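Local coordinates for protein amidohydrolase (PDB 4F0L) that probably acts as a metal-dependent deaminase of the amidohydrolase family, binding an iron ion in its TIM-barrel domain, at residues B[23-28]-B[364-369]; B[106-111]-B[446-451]; B[224-229]-B[261-266]. One frame throughout, in Å; residues are numbered along the deposited sequence.

Interaction 1 of 3, residues B[23-28]-B[364-369]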
loop_
_atom_site.group_PDB
_atom_site.type_symbol
_atom_site.label_atom_id
_atom_site.label_comp_id
_atom_site.label_asym_id
_atom_site.label_seq_id
_atom_site.Cartn_x
_atom_site.Cartn_y
_atom_site.Cartn_z
ATOM N N ASP B 23 2.562 -18.185 22.140
ATOM C CA ASP B 23 2.228 -17.563 23.406
ATOM C C ASP B 23 2.959 -16.214 23.599
ATOM O O ASP B 23 3.032 -15.724 24.708
ATOM C CB ASP B 23 2.457 -18.539 24.582
ATOM C CG ASP B 23 3.899 -19.026 24.674
ATOM O OD1 ASP B 23 4.698 -18.877 23.711
ATOM O OD2 ASP B 23 4.260 -19.551 25.730
ATOM N N GLY B 24 3.482 -15.613 22.526
ATOM C CA GLY B 24 4.108 -14.294 22.620
ATOM C C GLY B 24 5.568 -14.212 22.168
ATOM O O GLY B 24 6.206 -15.229 21.814
ATOM N N TRP B 25 6.095 -12.991 22.163
ATOM C CA TRP B 25 7.515 -12.788 21.905
ATOM C C TRP B 25 8.362 -13.449 22.930
ATOM O O TRP B 25 8.074 -13.383 24.100
ATOM C CB TRP B 25 7.891 -11.309 21.866
ATOM C CG TRP B 25 7.369 -10.642 20.625
ATOM C CD1 TRP B 25 6.232 -9.847 20.506
ATOM C CD2 TRP B 25 7.922 -10.718 19.293
ATOM N NE1 TRP B 25 6.062 -9.419 19.230
ATOM C CE2 TRP B 25 7.040 -9.921 18.446
ATOM C CE3 TRP B 25 9.041 -11.324 18.723
ATOM C CZ2 TRP B 25 7.288 -9.763 17.110
ATOM C CZ3 TRP B 25 9.287 -11.154 17.365
ATOM C CH2 TRP B 25 8.428 -10.411 16.574
ATOM N N ALA B 26 9.419 -14.114 22.485
ATOM C CA ALA B 26 10.462 -14.594 23.401
ATOM C C ALA B 26 11.802 -14.153 22.863
ATOM O O ALA B 26 11.959 -13.900 21.663
ATOM C CB ALA B 26 10.420 -16.109 23.524
ATOM N N GLU B 27 12.776 -14.087 23.761
ATOM C CA GLU B 27 14.120 -13.680 23.403
ATOM C C GLU B 27 15.103 -14.836 23.468
ATOM O O GLU B 27 14.948 -15.771 24.277
ATOM C CB GLU B 27 14.585 -12.564 24.348
ATOM C CG GLU B 27 13.769 -11.290 24.213
ATOM C CD GLU B 27 14.313 -10.211 25.122
ATOM O OE1 GLU B 27 13.781 -10.048 26.242
ATOM O OE2 GLU B 27 15.319 -9.587 24.753
ATOM N N ASN B 28 16.121 -14.747 22.622
ATOM C CA ASN B 28 17.204 -15.694 22.592
ATOM C C ASN B 28 16.664 -17.118 22.389
ATOM O O ASN B 28 16.866 -18.004 23.218
ATOM C CB ASN B 28 18.072 -15.562 23.867
ATOM C CG ASN B 28 18.957 -14.328 23.820
ATOM O OD1 ASN B 28 19.491 -13.999 22.780
ATOM N ND2 ASN B 28 19.082 -13.619 24.933
ATOM N N THR B 364 -1.782 -3.235 16.603
ATOM C CA THR B 364 -2.616 -3.618 15.456
ATOM C C THR B 364 -1.831 -4.582 14.553
ATOM O O THR B 364 -2.372 -5.580 14.079
ATOM C CB THR B 364 -3.078 -2.363 14.663
ATOM O OG1 THR B 364 -3.831 -1.527 15.530
ATOM C CG2 THR B 364 -3.961 -2.739 13.501
ATOM N N GLY B 365 -0.549 -4.317 14.342
ATOM C CA GLY B 365 0.261 -5.193 13.483
ATOM C C GLY B 365 0.406 -6.584 14.077
ATOM O O GLY B 365 0.297 -7.595 13.370
ATOM N N ARG B 366 0.592 -6.641 15.390
ATOM C CA ARG B 366 0.640 -7.909 16.121
ATOM C C ARG B 366 -0.642 -8.739 15.959
ATOM O O ARG B 366 -0.592 -9.920 15.583
ATOM C CB ARG B 366 0.935 -7.653 17.601
ATOM C CG ARG B 366 0.811 -8.849 18.545
ATOM C CD ARG B 366 1.822 -9.957 18.295
ATOM N NE ARG B 366 1.615 -11.045 19.271
ATOM C CZ ARG B 366 2.000 -10.988 20.544
ATOM N NH1 ARG B 366 2.604 -9.902 21.011
ATOM N NH2 ARG B 366 1.756 -12.002 21.375
ATOM N N ALA B 367 -1.782 -8.135 16.221
ATOM C CA ALA B 367 -3.063 -8.827 16.122
ATOM C C ALA B 367 -3.306 -9.333 14.713
ATOM O O ALA B 367 -3.731 -10.460 14.515
ATOM C CB ALA B 367 -4.208 -7.908 16.555
ATOM N N LEU B 368 -3.013 -8.508 13.718
ATOM C CA LEU B 368 -3.279 -8.886 12.351
ATOM C C LEU B 368 -2.337 -9.992 11.895
ATOM O O LEU B 368 -2.765 -10.939 11.234
ATOM C CB LEU B 368 -3.148 -7.673 11.441
ATOM C CG LEU B 368 -4.353 -6.734 11.537
ATOM C CD1 LEU B 368 -4.132 -5.602 10.568
ATOM C CD2 LEU B 368 -5.685 -7.443 11.259
ATOM N N PHE B 369 -1.073 -9.867 12.251
ATOM C CA PHE B 369 -0.090 -10.837 11.843
ATOM C C PHE B 369 -0.377 -12.178 12.494
ATOM O O PHE B 369 -0.428 -13.184 11.790
ATOM C CB PHE B 369 1.334 -10.420 12.175
ATOM C CG PHE B 369 2.349 -11.395 11.682
ATOM C CD1 PHE B 369 2.771 -11.368 10.370
ATOM C CD2 PHE B 369 2.840 -12.402 12.523
ATOM C CE1 PHE B 369 3.712 -12.291 9.898
ATOM C CE2 PHE B 369 3.751 -13.326 12.050
ATOM C CZ PHE B 369 4.194 -13.264 10.739
HETATM O O HOH W 1 4.418 -10.871 23.377
#

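Interaction 2 of 3, residues B[106-111]-B[446-451]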
loop_
_atom_site.group_PDB
_atom_site.type_symbol
_atom_site.label_atom_id
_atom_site.label_comp_id
_atom_site.label_asym_id
_atom_site.label_seq_id
_atom_site.Cartn_x
_atom_site.Cartn_y
_atom_site.Cartn_z
ATOM N N ALA B 106 1.811 -21.498 -18.134
ATOM C CA ALA B 106 1.215 -21.520 -16.820
ATOM C C ALA B 106 2.245 -21.907 -15.759
ATOM O O ALA B 106 2.233 -21.354 -14.672
ATOM C CB ALA B 106 0.049 -22.471 -16.783
ATOM N N GLU B 107 3.146 -22.821 -16.085
ATOM C CA GLU B 107 4.176 -23.209 -15.132
ATOM C C GLU B 107 5.145 -22.062 -14.877
ATOM O O GLU B 107 5.535 -21.821 -13.736
ATOM C CB GLU B 107 4.950 -24.431 -15.614
ATOM C CG GLU B 107 5.896 -24.987 -14.543
ATOM C CD GLU B 107 6.650 -26.251 -14.942
ATOM O OE1 GLU B 107 6.250 -26.927 -15.913
ATOM O OE2 GLU B 107 7.645 -26.574 -14.256
ATOM N N ALA B 108 5.560 -21.380 -15.950
ATOM C CA ALA B 108 6.463 -20.223 -15.857
ATOM C C ALA B 108 5.890 -19.077 -15.045
ATOM O O ALA B 108 6.579 -18.509 -14.179
ATOM C CB ALA B 108 6.842 -19.723 -17.242
ATOM N N VAL B 109 4.639 -18.730 -15.308
ATOM C CA VAL B 109 3.934 -17.710 -14.546
ATOM C C VAL B 109 3.782 -18.095 -13.059
ATOM O O VAL B 109 4.098 -17.288 -12.173
ATOM C CB VAL B 109 2.569 -17.406 -15.156
ATOM C CG1 VAL B 109 1.773 -16.462 -14.268
ATOM C CG2 VAL B 109 2.751 -16.826 -16.568
ATOM N N ALA B 110 3.312 -19.320 -12.799
ATOM C CA ALA B 110 3.160 -19.778 -11.416
ATOM C C ALA B 110 4.497 -19.801 -10.672
ATOM O O ALA B 110 4.570 -19.428 -9.516
ATOM C CB ALA B 110 2.526 -21.159 -11.392
ATOM N N LEU B 111 5.555 -20.252 -11.327
ATOM C CA LEU B 111 6.861 -20.236 -10.675
ATOM C C LEU B 111 7.264 -18.833 -10.256
ATOM O O LEU B 111 7.641 -18.616 -9.081
ATOM C CB LEU B 111 7.954 -20.901 -11.525
ATOM C CG LEU B 111 9.379 -20.832 -10.946
ATOM C CD1 LEU B 111 9.452 -21.527 -9.601
ATOM C CD2 LEU B 111 10.413 -21.403 -11.920
ATOM N N GLU B 446 12.455 -15.331 -13.561
ATOM C CA GLU B 446 12.107 -14.096 -14.277
ATOM C C GLU B 446 12.303 -14.179 -15.787
ATOM O O GLU B 446 11.452 -13.700 -16.567
ATOM C CB GLU B 446 12.911 -12.928 -13.710
ATOM C CG GLU B 446 12.629 -11.589 -14.360
ATOM C CD GLU B 446 11.206 -11.095 -14.142
ATOM O OE1 GLU B 446 10.393 -11.722 -13.422
ATOM O OE2 GLU B 446 10.896 -10.048 -14.728
ATOM N N ARG B 447 13.434 -14.730 -16.216
ATOM C CA ARG B 447 13.664 -14.879 -17.670
ATOM C C ARG B 447 12.557 -15.707 -18.305
ATOM O O ARG B 447 12.039 -15.355 -19.357
ATOM C CB ARG B 447 15.026 -15.491 -17.981
ATOM C CG ARG B 447 16.173 -14.518 -17.889
ATOM C CD ARG B 447 17.505 -15.145 -18.371
ATOM N NE ARG B 447 18.053 -16.108 -17.390
ATOM C CZ ARG B 447 18.834 -15.793 -16.345
ATOM N NH1 ARG B 447 19.259 -16.742 -15.511
ATOM N NH2 ARG B 447 19.230 -14.544 -16.135
ATOM N N ALA B 448 12.191 -16.812 -17.671
ATOM C CA ALA B 448 11.134 -17.655 -18.214
ATOM C C ALA B 448 9.768 -16.920 -18.183
ATOM O O ALA B 448 8.977 -17.017 -19.125
ATOM C CB ALA B 448 11.078 -18.979 -17.457
ATOM N N PHE B 449 9.521 -16.161 -17.120
ATOM C CA PHE B 449 8.298 -15.374 -17.012
ATOM C C PHE B 449 8.188 -14.323 -18.123
ATOM O O PHE B 449 7.132 -14.200 -18.732
ATOM C CB PHE B 449 8.230 -14.707 -15.636
ATOM C CG PHE B 449 7.065 -13.783 -15.452
ATOM C CD1 PHE B 449 5.761 -14.253 -15.477
ATOM C CD2 PHE B 449 7.277 -12.425 -15.241
ATOM C CE1 PHE B 449 4.680 -13.397 -15.316
ATOM C CE2 PHE B 449 6.195 -11.569 -15.075
ATOM C CZ PHE B 449 4.893 -12.061 -15.112
ATOM N N GLN B 450 9.264 -13.583 -18.392
ATOM C CA GLN B 450 9.238 -12.534 -19.438
ATOM C C GLN B 450 9.018 -13.154 -20.826
ATOM O O GLN B 450 8.289 -12.593 -21.643
ATOM C CB GLN B 450 10.511 -11.675 -19.440
ATOM C CG GLN B 450 10.688 -10.810 -18.191
ATOM C CD GLN B 450 9.577 -9.789 -18.037
ATOM O OE1 GLN B 450 8.996 -9.360 -19.017
ATOM N NE2 GLN B 450 9.257 -9.433 -16.811
ATOM N N LYS B 451 9.581 -14.340 -21.058
ATOM C CA LYS B 451 9.339 -15.056 -22.314
ATOM C C LYS B 451 7.851 -15.396 -22.446
ATOM O O LYS B 451 7.224 -15.050 -23.448
ATOM C CB LYS B 451 10.209 -16.308 -22.381
ATOM C CG LYS B 451 10.232 -17.033 -23.726
ATOM C CD LYS B 451 11.196 -18.229 -23.660
ATOM C CE LYS B 451 10.937 -19.311 -24.729
ATOM N NZ LYS B 451 11.822 -19.252 -25.934
#

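Interaction 3 of 3, residues B[224-229]-B[261-266]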
loop_
_atom_site.group_PDB
_atom_site.type_symbol
_atom_site.label_atom_id
_atom_site.label_comp_id
_atom_site.label_asym_id
_atom_site.label_seq_id
_atom_site.Cartn_x
_atom_site.Cartn_y
_atom_site.Cartn_z
ATOM N N ASP B 224 -26.908 -29.678 -5.696
ATOM C CA ASP B 224 -26.546 -31.098 -5.831
ATOM C C ASP B 224 -25.070 -31.276 -6.157
ATOM O O ASP B 224 -24.406 -32.170 -5.628
ATOM C CB ASP B 224 -27.401 -31.777 -6.929
ATOM C CG ASP B 224 -28.870 -31.896 -6.542
ATOM O OD1 ASP B 224 -29.211 -31.619 -5.376
ATOM O OD2 ASP B 224 -29.697 -32.308 -7.390
ATOM N N GLU B 225 -24.547 -30.434 -7.040
ATOM C CA GLU B 225 -23.150 -30.533 -7.409
ATOM C C GLU B 225 -22.277 -30.171 -6.206
ATOM O O GLU B 225 -21.232 -30.762 -5.996
ATOM C CB GLU B 225 -22.829 -29.617 -8.575
ATOM C CG GLU B 225 -23.509 -29.982 -9.899
ATOM C CD GLU B 225 -23.547 -28.806 -10.873
ATOM O OE1 GLU B 225 -23.189 -27.651 -10.483
ATOM O OE2 GLU B 225 -23.958 -29.023 -12.028
ATOM N N LEU B 226 -22.725 -29.198 -5.419
ATOM C CA LEU B 226 -22.008 -28.783 -4.241
ATOM C C LEU B 226 -21.897 -29.928 -3.250
ATOM O O LEU B 226 -20.818 -30.154 -2.668
ATOM C CB LEU B 226 -22.705 -27.572 -3.616
ATOM C CG LEU B 226 -22.071 -26.886 -2.428
ATOM C CD1 LEU B 226 -20.706 -26.368 -2.843
ATOM C CD2 LEU B 226 -22.964 -25.765 -1.923
ATOM N N ASP B 227 -22.995 -30.666 -3.059
ATOM C CA ASP B 227 -22.959 -31.859 -2.210
ATOM C C ASP B 227 -21.921 -32.881 -2.676
ATOM O O ASP B 227 -21.127 -33.354 -1.869
ATOM C CB ASP B 227 -24.325 -32.557 -2.139
ATOM C CG ASP B 227 -25.354 -31.770 -1.354
ATOM O OD1 ASP B 227 -24.970 -30.964 -0.477
ATOM O OD2 ASP B 227 -26.561 -31.977 -1.616
ATOM N N SER B 228 -21.933 -33.222 -3.957
ATOM C CA SER B 228 -20.988 -34.205 -4.487
ATOM C C SER B 228 -19.533 -33.789 -4.323
ATOM O O SER B 228 -18.716 -34.570 -3.869
ATOM C CB SER B 228 -21.225 -34.436 -5.959
ATOM O OG SER B 228 -22.563 -34.792 -6.159
ATOM N N VAL B 229 -19.234 -32.550 -4.679
ATOM C CA VAL B 229 -17.848 -32.070 -4.675
ATOM C C VAL B 229 -17.282 -32.036 -3.268
ATOM O O VAL B 229 -16.148 -32.464 -3.046
ATOM C CB VAL B 229 -17.745 -30.693 -5.371
ATOM C CG1 VAL B 229 -16.382 -30.076 -5.179
ATOM C CG2 VAL B 229 -18.071 -30.858 -6.849
ATOM N N VAL B 261 -23.977 -16.129 2.263
ATOM C CA VAL B 261 -23.342 -16.856 3.370
ATOM C C VAL B 261 -24.461 -17.576 4.137
ATOM O O VAL B 261 -24.356 -18.738 4.461
ATOM C CB VAL B 261 -22.510 -15.937 4.299
ATOM C CG1 VAL B 261 -22.087 -16.705 5.553
ATOM C CG2 VAL B 261 -21.310 -15.346 3.535
ATOM N N GLU B 262 -25.549 -16.876 4.383
ATOM C CA GLU B 262 -26.707 -17.459 5.033
ATOM C C GLU B 262 -27.168 -18.738 4.315
ATOM O O GLU B 262 -27.420 -19.773 4.934
ATOM C CB GLU B 262 -27.823 -16.391 5.029
ATOM C CG GLU B 262 -29.138 -16.830 5.611
ATOM C CD GLU B 262 -30.268 -15.870 5.348
ATOM O OE1 GLU B 262 -30.170 -14.965 4.484
ATOM O OE2 GLU B 262 -31.284 -16.049 6.031
ATOM N N TRP B 263 -27.256 -18.670 2.999
ATOM C CA TRP B 263 -27.705 -19.818 2.242
ATOM C C TRP B 263 -26.754 -20.971 2.431
ATOM O O TRP B 263 -27.169 -22.108 2.733
ATOM C CB TRP B 263 -27.830 -19.435 0.791
ATOM C CG TRP B 263 -28.440 -20.536 0.010
ATOM C CD1 TRP B 263 -29.772 -20.679 -0.366
ATOM C CD2 TRP B 263 -27.768 -21.732 -0.478
ATOM N NE1 TRP B 263 -29.950 -21.853 -1.046
ATOM C CE2 TRP B 263 -28.791 -22.530 -1.138
ATOM C CE3 TRP B 263 -26.469 -22.205 -0.433
ATOM C CZ2 TRP B 263 -28.502 -23.736 -1.729
ATOM C CZ3 TRP B 263 -26.194 -23.431 -1.024
ATOM C CH2 TRP B 263 -27.190 -24.179 -1.652
ATOM N N LEU B 264 -25.453 -20.678 2.319
ATOM C CA LEU B 264 -24.446 -21.688 2.508
ATOM C C LEU B 264 -24.518 -22.317 3.923
ATOM O O LEU B 264 -24.460 -23.540 4.073
ATOM C CB LEU B 264 -23.055 -21.100 2.222
ATOM C CG LEU B 264 -21.907 -22.105 2.115
ATOM C CD1 LEU B 264 -22.149 -23.043 0.942
ATOM C CD2 LEU B 264 -20.565 -21.373 1.953
ATOM N N LEU B 265 -24.633 -21.491 4.958
ATOM C CA LEU B 265 -24.671 -22.014 6.334
ATOM C C LEU B 265 -25.917 -22.887 6.569
ATOM O O LEU B 265 -25.868 -23.843 7.335
ATOM C CB LEU B 265 -24.625 -20.882 7.355
ATOM C CG LEU B 265 -23.336 -20.048 7.352
ATOM C CD1 LEU B 265 -23.420 -18.950 8.399
ATOM C CD2 LEU B 265 -22.141 -20.971 7.583
ATOM N N ASP B 266 -27.013 -22.563 5.886
ATOM C CA ASP B 266 -28.259 -23.331 6.015
ATOM C C ASP B 266 -28.258 -24.642 5.234
ATOM O O ASP B 266 -29.000 -25.565 5.603
ATOM C CB ASP B 266 -29.472 -22.522 5.535
ATOM C CG ASP B 266 -29.847 -21.386 6.477
ATOM O OD1 ASP B 266 -29.278 -21.292 7.584
ATOM O OD2 ASP B 266 -30.738 -20.594 6.118
#

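Interaction 1 of 3, residues B[23-28]-B[364-369]
Trp25 and Gly24, on the second strand of a beta hairpin (19-21 with 24-26) near the N terminus, meet Arg366 in the first turn of helix 364-379. The contact is a small one at the surface, and the arginine carries the helix side of it alone. CG of Arg366 lies anti to the backbone N (chi1 171°), and the chain then bends at chi2 (65°). This carries the guanidinium across to the strand. Arg366 NH2 lies against the backbone, 3.5 Å from Gly24 CA. Arg366 NH1 comes to the pyrrole part of the indole, 3.7 Å from Trp25 CD1. The guanidinium and indole planes stand 83° apart, and the two side chains pass with their ends pointing opposite ways. No direct hydrogen bond joins the segments. A water does so instead: it accepts from Trp25 N at 3.0 Å and from Arg366 NH1 at 3.1 Å. Asp409 OD1, on helix 408-417, accepts a hydrogen bond from Trp25 NE1 and forms a salt bridge with Arg366 NH1. Arg366 NE pairs with Asp370 one turn further along its own helix, so the guanidinium is gripped by two carboxylates. The Trp25 ring also packs on Val56 and Val58 of strand 56-66, and Leu20 of strand 19-21 touches both Trp25 and Arg366.

Interaction 2 of 3, residues B[106-111]-B[446-451]
Ala108 and Val109 of helix 103-119 pack on Ala448 and Phe449 of helix 442-457 through apolar contacts. The small residues let the backbones come close. Ala108 CB points at the other helix and lies 3.9 Å from Ala448 O, with Ala448 CB at 4.3 Å. The CA atoms of Ala108 and Phe449 are 5.3 Å apart. Beside this alanine pair sits the ring contact. With CG of Phe449 anti to the backbone N (chi1 175°), the ring extends to Val109. Phe449 CD1 reaches Val109 CA at 4.0 Å and Val109 CG2 at 4.1 Å, and Phe449 CE1 also touches Val109 CG2. The ring of Phe449 further meets that of Tyr71, which Val109 touches as well.

The two short helical segments approach to 8.4 Å between axes, at 130° between their directions. The C-terminal helix 442-457 thus lies across helix 103-119, on the outside of the TIM-barrel domain. Val109 is about 9 Å, side chain to side chain, from the iron ligand His67.

Polar bonds lie beside the interface. Gln450 NE2 donates to Glu446 OE2 at 2.7 Å, one turn back in the same helix, from above the carboxylate plane. Glu446 OE1 forms salt bridges with Arg112 and with Arg402 of the second subunit, which also packs on Phe449.

Interaction 3 of 3, residues B[224-229]-B[261-266]
Leu226 of helix 223-229 reaches across to Trp263 and Leu264 of helix 260-267, and it alone makes the contact from its side. Its CB points toward the other helix but stops short of it. The next step sets the direction: CG stands anti to the backbone N (chi1 -175°), which extends the side chain outward. At CG the chain forks. Chi2 (61°) turns CD1 aside and leaves CD2 leading. CD2 is the branch that does the touching, and it meets both partners. Leu264 CD1 lies 4.0 Å from Leu226 CD2, methyl to methyl, and the two leucine side chains cross at about a right angle. Trp263 CZ3 lies 4.1 Å from Leu226 CD2. Here the methyl sits at the edge of the indole, near the ring plane, so it abuts the rim of the six-membered ring. The leucine and the indole run antiparallel alongside one another.

All three touching residues are buried, although the backbones stay well apart, with 10.1 Å between Leu226 CA and Leu264 CA. Side chains alone bridge this distance. Leu226 also touches Pro215 of strand 210-215 and Gln268. The indole also stacks on His267 and meets the ring of Trp255. Asp227 OD1 adds a polar tie, a hydrogen bond to Gln268 just past the second segment. Leu264 is about 9 Å, side chain to side chain, from the iron ligand His241. The arrangement is apolar helix-to-helix packing within the TIM-barrel domain of an amidohydrolase, between helices that precede and follow the metal-ligand strand 238-242.

Overall arrangement
From the N terminus, the hairpin strand in 23-28 opens interaction 1, which closes only at helix 364-379. Helix 103-119 then opens interaction 2, and the C-terminal helix 442-457 closes it. Their segments alternate, so these two long loops cross. Interaction 3 closes a short loop from 224-229 to 261-266 and is nested inside both. Interaction 1 ties the N-terminal hairpin to helix 364-379, interaction 2 ties the C-terminal helix to helix 103-119, and interaction 3 joins helices 223-229 and 260-267. The three do not touch: their centres are 35 to 37 Å apart. Each lies 20 to 22 Å from the centre of the chain.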